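Long-range contact in CytC3 (Streptomyces, PDB 3GJA), which probably chlorinates unactivated carbon centres as a nonheme iron halogenase of the phytanoyl-CoA dioxygenase family, built on a beta-barrel fold: residues F143-T154 against L226-N237. Sequence-based numbering, arbitrary orientation.
Sequences FIGTITVWTAFT and LKPGEAVIFWSN. With ACT (acetate ion), chain E.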
ATOM      1  N   PHE A 143       5.327  11.981  13.093  1.00 49.27           N
ATOM      2  CA  PHE A 143       5.627  11.437  11.774  1.00 47.59           C
ATOM      3  C   PHE A 143       4.315  10.860  11.248  1.00 46.17           C
ATOM      4  O   PHE A 143       3.485  10.400  12.032  1.00 45.69           O
ATOM      5  CB  PHE A 143       6.689  10.343  11.904  1.00 46.85           C
ATOM      6  CG  PHE A 143       7.062   9.689  10.602  1.00 47.10           C
ATOM      7  CD1 PHE A 143       7.572  10.441   9.548  1.00 45.58           C
ATOM      8  CD2 PHE A 143       6.943   8.307  10.447  1.00 46.60           C
ATOM      9  CE1 PHE A 143       7.966   9.829   8.360  1.00 45.13           C
ATOM     10  CE2 PHE A 143       7.334   7.681   9.264  1.00 46.15           C
ATOM     11  CZ  PHE A 143       7.847   8.442   8.217  1.00 46.14           C
ATOM     12  N   ILE A 144       4.117  10.887   9.932  1.00 44.54           N
ATOM     13  CA  ILE A 144       2.871  10.378   9.359  1.00 42.38           C
ATOM     14  C   ILE A 144       3.055   9.485   8.138  1.00 41.13           C
ATOM     15  O   ILE A 144       2.122   9.302   7.355  1.00 41.65           O
ATOM     16  CB  ILE A 144       1.946  11.535   8.949  1.00 43.42           C
ATOM     17  CG1 ILE A 144       2.634  12.382   7.876  1.00 43.15           C
ATOM     18  CG2 ILE A 144       1.604  12.392  10.162  1.00 42.64           C
ATOM     19  CD1 ILE A 144       1.731  13.400   7.234  1.00 41.74           C
ATOM     20  N   GLY A 145       4.249   8.929   7.974  1.00 39.89           N
ATOM     21  CA  GLY A 145       4.506   8.076   6.830  1.00 38.64           C
ATOM     22  C   GLY A 145       4.010   6.648   6.988  1.00 39.37           C
ATOM     23  O   GLY A 145       3.702   6.194   8.092  1.00 37.09           O
ATOM     24  N   THR A 146       3.934   5.934   5.871  1.00 37.54           N
ATOM     25  CA  THR A 146       3.481   4.554   5.879  1.00 37.33           C
ATOM     26  C   THR A 146       4.226   3.778   4.791  1.00 38.29           C
ATOM     27  O   THR A 146       4.329   4.228   3.652  1.00 39.45           O
ATOM     28  CB  THR A 146       1.960   4.474   5.626  1.00 35.98           C
ATOM     29  OG1 THR A 146       1.532   3.106   5.661  1.00 37.86           O
ATOM     30  CG2 THR A 146       1.612   5.066   4.263  1.00 35.75           C
ATOM     31  N   ILE A 147       4.772   2.626   5.157  1.00 37.98           N
ATOM     32  CA  ILE A 147       5.492   1.799   4.201  1.00 37.46           C
ATOM     33  C   ILE A 147       4.482   1.289   3.186  1.00 37.91           C
ATOM     34  O   ILE A 147       3.502   0.631   3.543  1.00 37.79           O
ATOM     35  CB  ILE A 147       6.174   0.608   4.905  1.00 37.82           C
ATOM     36  CG1 ILE A 147       7.298   1.129   5.805  1.00 37.10           C
ATOM     37  CG2 ILE A 147       6.727  -0.382   3.876  1.00 35.48           C
ATOM     38  CD1 ILE A 147       8.433   1.770   5.046  1.00 37.15           C
ATOM     39  N   THR A 148       4.730   1.610   1.922  1.00 37.19           N
ATOM     40  CA  THR A 148       3.851   1.220   0.828  1.00 35.14           C
ATOM     41  C   THR A 148       4.503   0.123  -0.001  1.00 33.96           C
ATOM     42  O   THR A 148       5.660   0.243  -0.394  1.00 35.04           O
ATOM     43  CB  THR A 148       3.563   2.440  -0.091  1.00 36.62           C
ATOM     44  OG1 THR A 148       3.026   3.510   0.696  1.00 37.57           O
ATOM     45  CG2 THR A 148       2.579   2.081  -1.199  1.00 32.98           C
ATOM     46  N   VAL A 149       3.765  -0.953  -0.241  1.00 33.55           N
ATOM     47  CA  VAL A 149       4.249  -2.061  -1.053  1.00 30.66           C
ATOM     48  C   VAL A 149       3.393  -2.036  -2.319  1.00 30.47           C
ATOM     49  O   VAL A 149       2.215  -2.388  -2.292  1.00 30.57           O
ATOM     50  CB  VAL A 149       4.077  -3.418  -0.328  1.00 29.28           C
ATOM     51  CG1 VAL A 149       4.622  -4.552  -1.192  1.00 25.51           C
ATOM     52  CG2 VAL A 149       4.797  -3.382   1.005  1.00 28.25           C
ATOM     53  N   TRP A 150       3.998  -1.601  -3.419  1.00 32.55           N
ATOM     54  CA  TRP A 150       3.321  -1.467  -4.716  1.00 32.28           C
ATOM     55  C   TRP A 150       3.618  -2.681  -5.605  1.00 33.19           C
ATOM     56  O   TRP A 150       4.706  -2.784  -6.177  1.00 32.74           O
ATOM     57  CB  TRP A 150       3.841  -0.200  -5.398  1.00 31.96           C
ATOM     58  CG  TRP A 150       2.945   0.454  -6.404  1.00 30.47           C
ATOM     59  CD1 TRP A 150       2.145   1.542  -6.193  1.00 32.27           C
ATOM     60  CD2 TRP A 150       2.874   0.173  -7.808  1.00 31.97           C
ATOM     61  NE1 TRP A 150       1.594   1.968  -7.379  1.00 31.79           N
ATOM     62  CE2 TRP A 150       2.022   1.148  -8.389  1.00 32.03           C
ATOM     63  CE3 TRP A 150       3.451  -0.801  -8.637  1.00 31.75           C
ATOM     64  CZ2 TRP A 150       1.735   1.178  -9.757  1.00 29.72           C
ATOM     65  CZ3 TRP A 150       3.165  -0.771 -10.008  1.00 32.79           C
ATOM     66  CH2 TRP A 150       2.316   0.213 -10.551  1.00 32.24           C
ATOM     67  N   THR A 151       2.658  -3.593  -5.716  1.00 32.99           N
ATOM     68  CA  THR A 151       2.828  -4.785  -6.540  1.00 32.19           C
ATOM     69  C   THR A 151       2.262  -4.561  -7.938  1.00 32.46           C
ATOM     70  O   THR A 151       1.147  -4.062  -8.095  1.00 32.13           O
ATOM     71  CB  THR A 151       2.109  -6.018  -5.927  1.00 32.92           C
ATOM     72  OG1 THR A 151       2.620  -6.274  -4.612  1.00 34.83           O
ATOM     73  CG2 THR A 151       2.341  -7.261  -6.788  1.00 30.76           C
ATOM     74  N   ALA A 152       3.032  -4.932  -8.952  1.00 31.67           N
ATOM     75  CA  ALA A 152       2.582  -4.788 -10.329  1.00 31.78           C
ATOM     76  C   ALA A 152       1.744  -6.014 -10.685  1.00 32.07           C
ATOM     77  O   ALA A 152       2.249  -7.133 -10.687  1.00 31.55           O
ATOM     78  CB  ALA A 152       3.783  -4.683 -11.259  1.00 30.66           C
ATOM     79  N   PHE A 153       0.460  -5.809 -10.963  1.00 31.73           N
ATOM     80  CA  PHE A 153      -0.432  -6.915 -11.314  1.00 33.66           C
ATOM     81  C   PHE A 153      -0.353  -7.121 -12.818  1.00 35.49           C
ATOM     82  O   PHE A 153      -0.630  -8.198 -13.344  1.00 34.87           O
ATOM     83  CB  PHE A 153      -1.876  -6.588 -10.903  1.00 31.95           C
ATOM     84  CG  PHE A 153      -2.200  -6.929  -9.463  1.00 30.86           C
ATOM     85  CD1 PHE A 153      -1.196  -7.305  -8.572  1.00 29.25           C
ATOM     86  CD2 PHE A 153      -3.509  -6.866  -9.003  1.00 29.82           C
ATOM     87  CE1 PHE A 153      -1.490  -7.616  -7.248  1.00 30.60           C
ATOM     88  CE2 PHE A 153      -3.817  -7.173  -7.670  1.00 30.48           C
ATOM     89  CZ  PHE A 153      -2.809  -7.548  -6.797  1.00 30.76           C
ATOM     90  N   THR A 154       0.028  -6.046 -13.487  1.00 34.55           N
ATOM     91  CA  THR A 154       0.196  -5.990 -14.927  1.00 35.49           C
ATOM     92  C   THR A 154       1.649  -5.526 -15.041  1.00 35.87           C
ATOM     93  O   THR A 154       2.235  -5.133 -14.037  1.00 35.40           O
ATOM     94  CB  THR A 154      -0.777  -4.932 -15.491  1.00 37.07           C
ATOM     95  OG1 THR A 154      -1.794  -5.574 -16.265  1.00 39.98           O
ATOM     96  CG2 THR A 154      -0.057  -3.908 -16.300  1.00 37.45           C
ATOM     97  N   LEU A 226       8.632  -2.790 -13.623  1.00 36.15           N
ATOM     98  CA  LEU A 226       8.287  -4.001 -12.885  1.00 35.24           C
ATOM     99  C   LEU A 226       7.594  -5.052 -13.738  1.00 35.27           C
ATOM    100  O   LEU A 226       6.778  -4.735 -14.590  1.00 37.60           O
ATOM    101  CB  LEU A 226       7.359  -3.655 -11.710  1.00 32.42           C
ATOM    102  CG  LEU A 226       7.833  -2.645 -10.661  1.00 34.15           C
ATOM    103  CD1 LEU A 226       6.654  -2.235  -9.772  1.00 32.34           C
ATOM    104  CD2 LEU A 226       8.960  -3.245  -9.836  1.00 31.29           C
ATOM    105  N   LYS A 227       7.913  -6.314 -13.498  1.00 37.00           N
ATOM    106  CA  LYS A 227       7.260  -7.386 -14.226  1.00 36.98           C
ATOM    107  C   LYS A 227       6.070  -7.770 -13.367  1.00 35.37           C
ATOM    108  O   LYS A 227       6.004  -7.404 -12.193  1.00 35.02           O
ATOM    109  CB  LYS A 227       8.193  -8.583 -14.363  1.00 39.46           C
ATOM    110  CG  LYS A 227       9.457  -8.269 -15.131  1.00 45.34           C
ATOM    111  CD  LYS A 227      10.312  -9.506 -15.305  1.00 49.66           C
ATOM    112  CE  LYS A 227      11.577  -9.178 -16.077  1.00 52.58           C
ATOM    113  NZ  LYS A 227      12.439 -10.382 -16.233  1.00 58.18           N
ATOM    114  N   PRO A 228       5.099  -8.489 -13.939  1.00 34.91           N
ATOM    115  CA  PRO A 228       3.956  -8.865 -13.104  1.00 33.65           C
ATOM    116  C   PRO A 228       4.495  -9.683 -11.935  1.00 34.11           C
ATOM    117  O   PRO A 228       5.342 -10.558 -12.127  1.00 34.12           O
ATOM    118  CB  PRO A 228       3.103  -9.709 -14.050  1.00 32.80           C
ATOM    119  CG  PRO A 228       3.410  -9.125 -15.397  1.00 32.96           C
ATOM    120  CD  PRO A 228       4.904  -8.917 -15.336  1.00 32.21           C
ATOM    121  N   GLY A 229       4.039  -9.388 -10.725  1.00 32.69           N
ATOM    122  CA  GLY A 229       4.514 -10.148  -9.584  1.00 33.13           C
ATOM    123  C   GLY A 229       5.631  -9.470  -8.819  1.00 33.71           C
ATOM    124  O   GLY A 229       5.967  -9.874  -7.698  1.00 32.27           O
ATOM    125  N   GLU A 230       6.228  -8.447  -9.415  1.00 33.50           N
ATOM    126  CA  GLU A 230       7.290  -7.729  -8.726  1.00 33.91           C
ATOM    127  C   GLU A 230       6.689  -6.526  -8.026  1.00 33.92           C
ATOM    128  O   GLU A 230       5.616  -6.054  -8.393  1.00 33.28           O
ATOM    129  CB  GLU A 230       8.363  -7.257  -9.701  1.00 35.18           C
ATOM    130  CG  GLU A 230       9.077  -8.375 -10.419  1.00 36.69           C
ATOM    131  CD  GLU A 230      10.241  -7.867 -11.239  1.00 41.19           C
ATOM    132  OE1 GLU A 230      10.055  -6.888 -12.000  1.00 42.79           O
ATOM    133  OE2 GLU A 230      11.340  -8.449 -11.129  1.00 43.08           O
ATOM    134  N   ALA A 231       7.389  -6.028  -7.019  1.00 34.02           N
ATOM    135  CA  ALA A 231       6.915  -4.878  -6.283  1.00 33.59           C
ATOM    136  C   ALA A 231       8.048  -3.935  -5.937  1.00 34.19           C
ATOM    137  O   ALA A 231       9.230  -4.301  -5.973  1.00 31.31           O
ATOM    138  CB  ALA A 231       6.227  -5.329  -4.999  1.00 35.06           C
ATOM    139  N   VAL A 232       7.669  -2.705  -5.617  1.00 32.52           N
ATOM    140  CA  VAL A 232       8.622  -1.716  -5.186  1.00 32.19           C
ATOM    141  C   VAL A 232       8.103  -1.323  -3.809  1.00 32.43           C
ATOM    142  O   VAL A 232       6.897  -1.187  -3.605  1.00 32.83           O
ATOM    143  CB  VAL A 232       8.675  -0.489  -6.131  1.00 32.84           C
ATOM    144  CG1 VAL A 232       7.309   0.167  -6.239  1.00 32.35           C
ATOM    145  CG2 VAL A 232       9.711   0.505  -5.616  1.00 32.88           C
ATOM    146  N   ILE A 233       9.005  -1.194  -2.851  1.00 32.25           N
ATOM    147  CA  ILE A 233       8.613  -0.821  -1.509  1.00 34.00           C
ATOM    148  C   ILE A 233       9.178   0.561  -1.237  1.00 35.44           C
ATOM    149  O   ILE A 233      10.354   0.824  -1.511  1.00 36.55           O
ATOM    150  CB  ILE A 233       9.158  -1.830  -0.469  1.00 36.04           C
ATOM    151  CG1 ILE A 233       8.677  -3.246  -0.825  1.00 35.11           C
ATOM    152  CG2 ILE A 233       8.692  -1.436   0.939  1.00 34.02           C
ATOM    153  CD1 ILE A 233       9.132  -4.325   0.144  1.00 34.67           C
ATOM    154  N   PHE A 234       8.342   1.445  -0.703  1.00 34.99           N
ATOM    155  CA  PHE A 234       8.778   2.805  -0.421  1.00 34.23           C
ATOM    156  C   PHE A 234       7.928   3.495   0.625  1.00 35.09           C
ATOM    157  O   PHE A 234       6.768   3.133   0.846  1.00 36.30           O
ATOM    158  CB  PHE A 234       8.719   3.643  -1.702  1.00 34.96           C
ATOM    159  CG  PHE A 234       7.348   3.684  -2.348  1.00 34.81           C
ATOM    160  CD1 PHE A 234       6.962   2.708  -3.266  1.00 35.67           C
ATOM    161  CD2 PHE A 234       6.450   4.707  -2.048  1.00 35.33           C
ATOM    162  CE1 PHE A 234       5.701   2.752  -3.884  1.00 35.32           C
ATOM    163  CE2 PHE A 234       5.183   4.763  -2.658  1.00 36.15           C
ATOM    164  CZ  PHE A 234       4.811   3.781  -3.579  1.00 35.12           C
ATOM    165  N   TRP A 235       8.513   4.496   1.272  1.00 35.23           N
ATOM    166  CA  TRP A 235       7.777   5.288   2.241  1.00 34.10           C
ATOM    167  C   TRP A 235       6.778   6.056   1.382  1.00 34.20           C
ATOM    168  O   TRP A 235       7.133   6.558   0.315  1.00 31.86           O
ATOM    169  CB  TRP A 235       8.700   6.282   2.942  1.00 35.38           C
ATOM    170  CG  TRP A 235       9.450   5.722   4.102  1.00 36.42           C
ATOM    171  CD1 TRP A 235      10.800   5.541   4.196  1.00 35.92           C
ATOM    172  CD2 TRP A 235       8.900   5.323   5.363  1.00 36.36           C
ATOM    173  NE1 TRP A 235      11.126   5.062   5.438  1.00 37.80           N
ATOM    174  CE2 TRP A 235       9.979   4.918   6.178  1.00 37.01           C
ATOM    175  CE3 TRP A 235       7.599   5.268   5.884  1.00 36.06           C
ATOM    176  CZ2 TRP A 235       9.800   4.464   7.490  1.00 35.91           C
ATOM    177  CZ3 TRP A 235       7.421   4.816   7.192  1.00 37.45           C
ATOM    178  CH2 TRP A 235       8.518   4.421   7.979  1.00 36.90           C
ATOM    179  N   SER A 236       5.536   6.139   1.840  1.00 33.65           N
ATOM    180  CA  SER A 236       4.495   6.839   1.099  1.00 35.32           C
ATOM    181  C   SER A 236       4.886   8.269   0.705  1.00 36.69           C
ATOM    182  O   SER A 236       4.405   8.795  -0.300  1.00 35.83           O
ATOM    183  CB  SER A 236       3.217   6.881   1.936  1.00 33.42           C
ATOM    184  OG  SER A 236       3.489   7.421   3.223  1.00 33.95           O
ATOM    185  N   ASN A 237       5.756   8.891   1.494  1.00 38.41           N
ATOM    186  CA  ASN A 237       6.179  10.267   1.238  1.00 40.50           C
ATOM    187  C   ASN A 237       7.517  10.415   0.511  1.00 40.89           C
ATOM    188  O   ASN A 237       8.072  11.510   0.448  1.00 40.13           O
ATOM    189  CB  ASN A 237       6.228  11.041   2.557  1.00 42.68           C
ATOM    190  CG  ASN A 237       7.258  10.489   3.520  1.00 47.91           C
ATOM    191  OD1 ASN A 237       7.382   9.275   3.685  1.00 50.47           O
ATOM    192  ND2 ASN A 237       7.997  11.380   4.175  1.00 52.09           N
TER
HETATM  193  C   ACT E 322       0.842   5.517  -8.210  1.00 60.08           C
HETATM  194  O   ACT E 322       0.466   5.495  -9.504  1.00 62.20           O
HETATM  195  OXT ACT E 322       0.928   4.488  -7.596  1.00 59.16           O
HETATM  196  CH3 ACT E 322       1.151   6.827  -7.527  1.00 58.85           C
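Strands 147-152 and 230-235 run antiparallel, their axes 4.6 Å apart at closest approach with directions 159° apart, and T148/F234 and W150/V232 form the hydrogen-bonded pairs. The A152 N to E230 O bond is almost straight, and G229 N returns to A152 O from the type II turn K227-E230. At the other end S236 is held twice by T146: its N gives to T146 O, while its OG accepts T146 N at 3.1 Å.

W235 lies between two side chains. I147 CD1 sits 3.5 Å from the centroid of its six-membered ring, nearly along the ring normal, a CH-pi contact; against the opposite face F143 stands edge-on in a T-shaped pair, planes at 84°. An alanine in place of W235 would probably leave the F143 edge and I147 CD1 each without the ring face it meets, opening a gap between them.

Both strands belong to the antiparallel sheet of the cupin-type barrel, where 230-235 is flanked by strand 25-30 and 147-152 by strand 253-262. I147, V149, I233 and W235 share the sheet face on which helix 84-94 packs.

The other face carries T148, W150, V232 and F234. With CG between the backbone N and the carbonyl carbon (chi1 57°), F234 carries its ring across to T148, whose CB lies over one face, 4.0 Å from the centroid; W150 CB touches its edge. The W150 indole meets L226 CD1 through CE3 at 3.7 Å, and its NE1 donates to OXT of an acetate, probably from the crystallisation liquor, at 2.6 Å.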